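Local coordinates for phospholyase (Arthrobacter aurescens, PDB 5G4J), which binds pyridoxal 5'-phosphate and probably eliminates phosphate from phosphoethanolamine, although it belongs to the class-III aminotransferase family, at residues Phe217-Ser222 against Val248-Val253; Tyr233-Ala238 against Met269-Pro274. All blocks are in the same frame, centred on the assembly; numbering follows the deposited sequence.

Following the chain from the N terminus, strand 214-217 runs into 217-222, the first half of contact 1; helix 233-243 then supplies 233-238, the first half of contact 2. Strand 247-251 and the turn after it close the loop of contact 1, and only later does 269-274, just before strand 276-279, close that of contact 2. The two loops therefore cross, each starting or ending within the other. Contact 1 pairs neighbouring parallel strands of the central sheet at the cofactor; contact 2 ties the helix linking them to the loop leading into the next strand. They touch where Met269 and Phe270 pack on Pro219, and Pro274 on Val248 and Ser250.

Contact 1 of 2, residues Phe217-Ser222 against Val248-Val253; sequences FDPLFS and VISDEV. With EXT ({5-hydroxy-6-methyl-4-[(E)-{[2-(phosphonooxy)ethyl]imino}methyl]pyridin-3-yl}methyl dihydrogen phosphate), chain C.
Phe217 and Ser250 form a parallel beta bridge at the C-terminal ends of two neighbouring strands, where the large sheet of this fold type I pyridoxal phosphate enzyme opens onto its cofactor. Two backbone bonds make it: Phe217 N to Ile249 O (3.1 Å) and Asp251 N to Phe217 O (2.8 Å). At the edge of the Phe217 ring, near its plane, Val248 CG1 packs against CE1.

Asp251 links this pairing to the active site. Asp251 CB lies 3.5 Å from Phe217 O. With CG trans to the backbone N (chi1 177°), the carboxylate is carried on toward the external aldimine. There Asp251 OD2 comes within 2.6 Å of the pyridine nitrogen NAJ, as the aspartate of fold type I enzymes typically does. OD2 is in turn hydrogen-bonded by His148 ND1 and Asn124 ND2, which position it from a second shell. Asp251 OD1 closes an Asx turn, taking the N-H of Val253 at 3.0 Å nearly along its own C-O axis, while the Val253 side chain lies against the pyridine ring.

Beyond the bridge, Pro219 fits its CG against Ser250 OG (3.2 Å). That hydroxyl is bonded to Glu252 OE2, which Tyr267 N also reaches; OE1 is held by Ser255 and Gly266. Asp218 begins a type I turn, and its OD2 is gripped twice by Ser222, through N from above the carboxylate plane and through OG. Asp218 OD1 accepts from Leu220 N in another Asx turn and from a water, 2.8 Å away, whose second hydrogen bond goes to Asp251 O at 2.6 Å.

Contact 2 of 2, residues Tyr233-Ala238 against Met269-Pro274; sequences YIEGVA and MFNVEP
Ile234 sets its CG1 squarely over one face of the Phe270 ring, 3.7 Å from the centroid and only 11° off the ring normal, a CH-pi contact that forms the close-packed side of this interface. Ile234 CG1 lies nearest to Phe270 CD1 (3.6 Å), yet all six ring carbons are close to it. Phe270 has its CG opposite the carbonyl carbon (chi1 -56°), which places the ring beside the helix; the opposite face is flanked toward its rim by Met269 CB. The other branch of Ile234, CG2, meets Val272 CG1 at 3.9 Å. One helical turn on, Ala238 CB touches the second methyl of Val272, CG2, at 4.0 Å, so the two branches of this valine are shared between residues on successive turns of the helix.

Helix 233-243 is the connecting helix of a beta-alpha-beta crossover between parallel strands 214-217 and 247-251. Ile234 also rests on Phe215 and Phe217 of the first strand and Ala238 on Val248 of the second, while the 269-274 loop flanks the helix before entering strand 276-279.

Toward solvent the fit slackens. Glu235 and exposed Asn271 run side by side, pointing the same way, their carboxylate and amide planes 81° apart. Asn271 ND2 gives OE1 of Glu235 only a weak hydrogen bond, 3.4 Å long. Asn271 is also the centre of an inverse gamma turn, with a weak bond from Val272 N to Phe270 O, and its own carbonyl O lies 3.7 Å from Glu235 CB. A sodium ion sits about 4 Å from the Glu235 side chain.

Contact 1 of 2, residues Phe217-Ser222 against Val248-Val253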
loop_
_atom_site.group_PDB
_atom_site.type_symbol
_atom_site.label_atom_id
_atom_site.label_comp_id
_atom_site.label_asym_id
_atom_site.label_seq_id
_atom_site.Cartn_x
_atom_site.Cartn_y
_atom_site.Cartn_z
ATOM N N PHE A 217 6.388 -8.045 -16.472
ATOM C CA PHE A 217 5.293 -8.134 -17.472
ATOM C C PHE A 217 4.033 -8.698 -16.868
ATOM O O PHE A 217 4.079 -9.511 -15.928
ATOM C CB PHE A 217 5.733 -9.038 -18.668
ATOM C CG PHE A 217 5.813 -10.531 -18.347
ATOM C CD1 PHE A 217 6.814 -11.069 -17.562
ATOM C CD2 PHE A 217 4.876 -11.418 -18.871
ATOM C CE1 PHE A 217 6.868 -12.421 -17.237
ATOM C CE2 PHE A 217 4.980 -12.802 -18.582
ATOM C CZ PHE A 217 5.939 -13.289 -17.756
ATOM N N ASP A 218 2.927 -8.298 -17.494
ATOM C CA ASP A 218 1.594 -8.882 -17.285
ATOM C C ASP A 218 1.450 -10.001 -18.315
ATOM O O ASP A 218 1.394 -9.731 -19.498
ATOM C CB ASP A 218 0.505 -7.825 -17.444
ATOM C CG ASP A 218 -0.924 -8.393 -17.730
ATOM O OD1 ASP A 218 -1.193 -9.589 -17.424
ATOM O OD2 ASP A 218 -1.739 -7.639 -18.308
ATOM N N PRO A 219 1.357 -11.255 -17.868
ATOM C CA PRO A 219 1.249 -12.423 -18.856
ATOM C C PRO A 219 0.108 -12.313 -19.917
ATOM O O PRO A 219 0.261 -12.801 -21.051
ATOM C CB PRO A 219 0.958 -13.616 -17.924
ATOM C CG PRO A 219 1.652 -13.264 -16.692
ATOM C CD PRO A 219 1.346 -11.777 -16.486
ATOM N N LEU A 220 -0.972 -11.622 -19.579
ATOM C CA LEU A 220 -2.053 -11.427 -20.547
ATOM C C LEU A 220 -1.810 -10.248 -21.493
ATOM O O LEU A 220 -2.577 -10.100 -22.469
ATOM C CB LEU A 220 -3.402 -11.239 -19.841
ATOM C CG LEU A 220 -4.039 -12.523 -19.332
ATOM C CD1 LEU A 220 -5.185 -12.200 -18.394
ATOM C CD2 LEU A 220 -4.593 -13.363 -20.528
ATOM N N PHE A 221 -0.825 -9.369 -21.168
ATOM C CA PHE A 221 -0.572 -8.160 -21.928
ATOM C C PHE A 221 -1.892 -7.483 -22.197
ATOM O O PHE A 221 -2.196 -7.072 -23.324
ATOM C CB PHE A 221 0.275 -8.488 -23.212
ATOM C CG PHE A 221 1.634 -8.969 -22.878
ATOM C CD1 PHE A 221 2.619 -8.037 -22.531
ATOM C CD2 PHE A 221 1.913 -10.351 -22.788
ATOM C CE1 PHE A 221 3.898 -8.461 -22.165
ATOM C CE2 PHE A 221 3.140 -10.782 -22.403
ATOM C CZ PHE A 221 4.154 -9.832 -22.106
ATOM N N SER A 222 -2.634 -7.295 -21.113
ATOM C CA SER A 222 -3.976 -6.731 -21.184
ATOM C C SER A 222 -4.033 -5.254 -21.494
ATOM O O SER A 222 -4.735 -4.854 -22.441
ATOM C CB SER A 222 -4.764 -7.065 -19.885
ATOM O OG SER A 222 -4.095 -6.580 -18.691
ATOM N N VAL A 248 13.270 -12.102 -13.649
ATOM C CA VAL A 248 11.949 -12.003 -14.281
ATOM C C VAL A 248 10.897 -11.847 -13.230
ATOM O O VAL A 248 10.809 -12.656 -12.309
ATOM C CB VAL A 248 11.637 -13.250 -15.179
ATOM C CG1 VAL A 248 10.255 -13.099 -15.785
ATOM C CG2 VAL A 248 12.647 -13.371 -16.288
ATOM N N ILE A 249 10.007 -10.844 -13.410
ATOM C CA ILE A 249 8.858 -10.628 -12.532
ATOM C C ILE A 249 7.593 -10.843 -13.379
ATOM O O ILE A 249 7.360 -10.116 -14.321
ATOM C CB ILE A 249 8.777 -9.228 -11.878
ATOM C CG1 ILE A 249 10.077 -8.833 -11.150
ATOM C CG2 ILE A 249 7.582 -9.125 -10.944
ATOM C CD1 ILE A 249 10.137 -7.358 -10.795
ATOM N N SER A 250 6.748 -11.807 -12.960
ATOM C CA SER A 250 5.381 -11.905 -13.507
ATOM C C SER A 250 4.454 -11.128 -12.605
ATOM O O SER A 250 4.259 -11.505 -11.404
ATOM C CB SER A 250 4.915 -13.327 -13.599
ATOM O OG SER A 250 3.616 -13.316 -14.219
ATOM N N ASP A 251 3.856 -10.082 -13.176
ATOM C CA ASP A 251 2.830 -9.262 -12.511
ATOM C C ASP A 251 1.499 -9.963 -12.793
ATOM O O ASP A 251 1.023 -9.950 -13.891
ATOM C CB ASP A 251 2.863 -7.861 -13.086
ATOM C CG ASP A 251 1.789 -6.950 -12.503
ATOM O OD1 ASP A 251 0.797 -7.444 -11.930
ATOM O OD2 ASP A 251 1.959 -5.701 -12.607
ATOM N N GLU A 252 0.967 -10.572 -11.760
ATOM C CA GLU A 252 -0.263 -11.341 -11.783
ATOM C C GLU A 252 -1.509 -10.607 -11.349
ATOM O O GLU A 252 -2.555 -11.241 -11.135
ATOM C CB GLU A 252 -0.085 -12.622 -10.931
ATOM C CG GLU A 252 0.920 -13.543 -11.490
ATOM C CD GLU A 252 0.512 -14.329 -12.751
ATOM O OE1 GLU A 252 -0.717 -14.478 -13.041
ATOM O OE2 GLU A 252 1.428 -14.761 -13.506
ATOM N N VAL A 253 -1.463 -9.278 -11.293
ATOM C CA VAL A 253 -2.598 -8.518 -10.804
ATOM C C VAL A 253 -3.815 -8.725 -11.743
ATOM O O VAL A 253 -4.944 -8.804 -11.291
ATOM C CB VAL A 253 -2.236 -7.040 -10.647
ATOM C CG1 VAL A 253 -3.424 -6.208 -10.467
ATOM C CG2 VAL A 253 -1.256 -6.849 -9.495
HETATM C CAA EXT C . -2.500 -2.613 -11.632
HETATM C CAB EXT C . -3.623 -1.760 -11.448
HETATM P PAC EXT C . -2.895 -1.332 -7.316
HETATM O OAD EXT C . -3.670 -0.269 -8.065
HETATM O OAE EXT C . -3.509 -2.150 -6.333
HETATM O OAF EXT C . -1.791 -0.626 -6.576
HETATM O OAG EXT C . -2.307 -2.253 -8.372
HETATM C CAH EXT C . -1.390 -1.891 -9.455
HETATM C CAI EXT C . -1.432 -2.663 -10.664
HETATM N NAJ EXT C . -0.180 -4.254 -12.078
HETATM C CAK EXT C . -0.303 -3.474 -10.972
HETATM C CAL EXT C . -1.191 -4.211 -13.006
HETATM C CAM EXT C . -1.034 -5.000 -14.192
HETATM C CAN EXT C . -2.325 -3.392 -12.810
HETATM O OAO EXT C . -3.297 -3.367 -13.791
HETATM O OAP EXT C . -7.671 -3.262 -14.830
HETATM P PAQ EXT C . -8.444 -2.162 -14.018
HETATM O OAR EXT C . -8.922 -1.042 -15.002
HETATM O OAS EXT C . -9.653 -2.648 -13.215
HETATM O OAT EXT C . -7.269 -1.460 -13.030
HETATM C CAU EXT C . -6.441 -0.385 -13.438
HETATM C CAV EXT C . -5.405 -0.289 -12.311
HETATM N NAW EXT C . -4.450 -1.445 -12.432
HETATM O O HOH W 1 -1.451 -9.664 -14.646
#

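Contact 2 of 2, residues Tyr233-Ala238 against Met269-Pro274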
loop_
_atom_site.group_PDB
_atom_site.type_symbol
_atom_site.label_atom_id
_atom_site.label_comp_id
_atom_site.label_asym_id
_atom_site.label_seq_id
_atom_site.Cartn_x
_atom_site.Cartn_y
_atom_site.Cartn_z
ATOM N N TYR A 233 8.674 -16.448 -27.239
ATOM C CA TYR A 233 9.067 -15.052 -26.948
ATOM C C TYR A 233 9.437 -14.870 -25.508
ATOM O O TYR A 233 10.543 -14.468 -25.169
ATOM C CB TYR A 233 8.063 -14.059 -27.383
ATOM C CG TYR A 233 8.478 -12.632 -27.060
ATOM C CD1 TYR A 233 9.410 -11.994 -27.800
ATOM C CD2 TYR A 233 7.902 -11.927 -25.989
ATOM C CE1 TYR A 233 9.799 -10.689 -27.502
ATOM C CE2 TYR A 233 8.255 -10.602 -25.712
ATOM C CZ TYR A 233 9.212 -9.992 -26.483
ATOM O OH TYR A 233 9.583 -8.704 -26.173
ATOM N N ILE A 234 8.519 -15.217 -24.597
ATOM C CA ILE A 234 8.800 -15.058 -23.154
ATOM C C ILE A 234 9.954 -15.872 -22.706
ATOM O O ILE A 234 10.850 -15.374 -21.955
ATOM C CB ILE A 234 7.521 -15.323 -22.287
ATOM C CG1 ILE A 234 6.457 -14.311 -22.630
ATOM C CG2 ILE A 234 7.826 -15.335 -20.802
ATOM C CD1 ILE A 234 6.756 -12.866 -22.207
ATOM N N GLU A 235 10.041 -17.126 -23.155
ATOM C CA GLU A 235 11.150 -17.935 -22.776
ATOM C C GLU A 235 12.482 -17.279 -23.258
ATOM O O GLU A 235 13.494 -17.317 -22.572
ATOM C CB GLU A 235 11.064 -19.314 -23.475
ATOM C CG GLU A 235 12.186 -20.189 -22.986
ATOM C CD GLU A 235 12.124 -21.640 -23.567
ATOM O OE1 GLU A 235 11.253 -22.003 -24.313
ATOM O OE2 GLU A 235 13.031 -22.404 -23.332
ATOM N N GLY A 236 12.423 -16.712 -24.442
ATOM C CA GLY A 236 13.610 -16.078 -25.096
ATOM C C GLY A 236 14.015 -14.820 -24.291
ATOM O O GLY A 236 15.195 -14.554 -24.114
ATOM N N VAL A 237 13.035 -14.062 -23.844
ATOM C CA VAL A 237 13.325 -12.867 -23.062
ATOM C C VAL A 237 13.992 -13.302 -21.794
ATOM O O VAL A 237 15.014 -12.743 -21.373
ATOM C CB VAL A 237 12.078 -12.006 -22.848
ATOM C CG1 VAL A 237 12.393 -10.842 -21.856
ATOM C CG2 VAL A 237 11.556 -11.453 -24.151
ATOM N N ALA A 238 13.420 -14.261 -21.092
ATOM C CA ALA A 238 13.959 -14.737 -19.859
ATOM C C ALA A 238 15.387 -15.192 -19.994
ATOM O O ALA A 238 16.212 -14.900 -19.126
ATOM C CB ALA A 238 13.119 -15.892 -19.336
ATOM N N MET A 269 1.090 -19.815 -18.884
ATOM C CA MET A 269 0.837 -19.867 -20.344
ATOM C C MET A 269 2.168 -19.944 -21.145
ATOM O O MET A 269 2.153 -20.290 -22.300
ATOM C CB MET A 269 0.080 -18.652 -20.792
ATOM C CG MET A 269 -1.317 -18.505 -20.189
ATOM S SD MET A 269 -2.274 -17.174 -20.889
ATOM C CE MET A 269 -1.321 -15.758 -20.311
ATOM N N PHE A 270 3.305 -19.689 -20.492
ATOM C CA PHE A 270 4.595 -19.630 -21.124
ATOM C C PHE A 270 5.492 -20.597 -20.501
ATOM O O PHE A 270 5.246 -21.125 -19.396
ATOM C CB PHE A 270 5.159 -18.195 -20.990
ATOM C CG PHE A 270 4.252 -17.167 -21.534
ATOM C CD1 PHE A 270 4.032 -17.001 -22.876
ATOM C CD2 PHE A 270 3.594 -16.274 -20.659
ATOM C CE1 PHE A 270 3.135 -16.094 -23.342
ATOM C CE2 PHE A 270 2.740 -15.354 -21.155
ATOM C CZ PHE A 270 2.490 -15.253 -22.520
ATOM N N ASN A 271 6.576 -20.918 -21.196
ATOM C CA ASN A 271 7.589 -21.800 -20.600
ATOM C C ASN A 271 8.626 -20.961 -19.787
ATOM O O ASN A 271 9.739 -20.657 -20.254
ATOM C CB ASN A 271 8.260 -22.675 -21.685
ATOM C CG ASN A 271 9.158 -23.751 -21.084
ATOM O OD1 ASN A 271 8.925 -24.245 -19.955
ATOM N ND2 ASN A 271 10.221 -24.096 -21.807
ATOM N N VAL A 272 8.218 -20.552 -18.587
ATOM C CA VAL A 272 8.987 -19.670 -17.773
ATOM C C VAL A 272 8.620 -19.959 -16.313
ATOM O O VAL A 272 7.477 -20.234 -16.002
ATOM C CB VAL A 272 8.749 -18.182 -18.139
ATOM C CG1 VAL A 272 7.368 -17.688 -17.687
ATOM C CG2 VAL A 272 9.830 -17.308 -17.545
ATOM N N GLU A 273 9.610 -19.875 -15.442
ATOM C CA GLU A 273 9.432 -19.841 -14.030
ATOM C C GLU A 273 10.058 -18.554 -13.497
ATOM O O GLU A 273 11.286 -18.453 -13.402
ATOM C CB GLU A 273 10.062 -21.050 -13.308
ATOM C CG GLU A 273 9.707 -20.985 -11.774
ATOM C CD GLU A 273 10.374 -22.133 -10.909
ATOM O OE1 GLU A 273 10.395 -23.301 -11.385
ATOM O OE2 GLU A 273 10.881 -21.861 -9.766
ATOM N N PRO A 274 9.233 -17.589 -13.132
ATOM C CA PRO A 274 9.827 -16.287 -12.657
ATOM C C PRO A 274 10.476 -16.451 -11.327
ATOM O O PRO A 274 10.064 -17.308 -10.570
ATOM C CB PRO A 274 8.612 -15.356 -12.568
ATOM C CG PRO A 274 7.498 -16.058 -13.183
ATOM C CD PRO A 274 7.785 -17.527 -13.314
#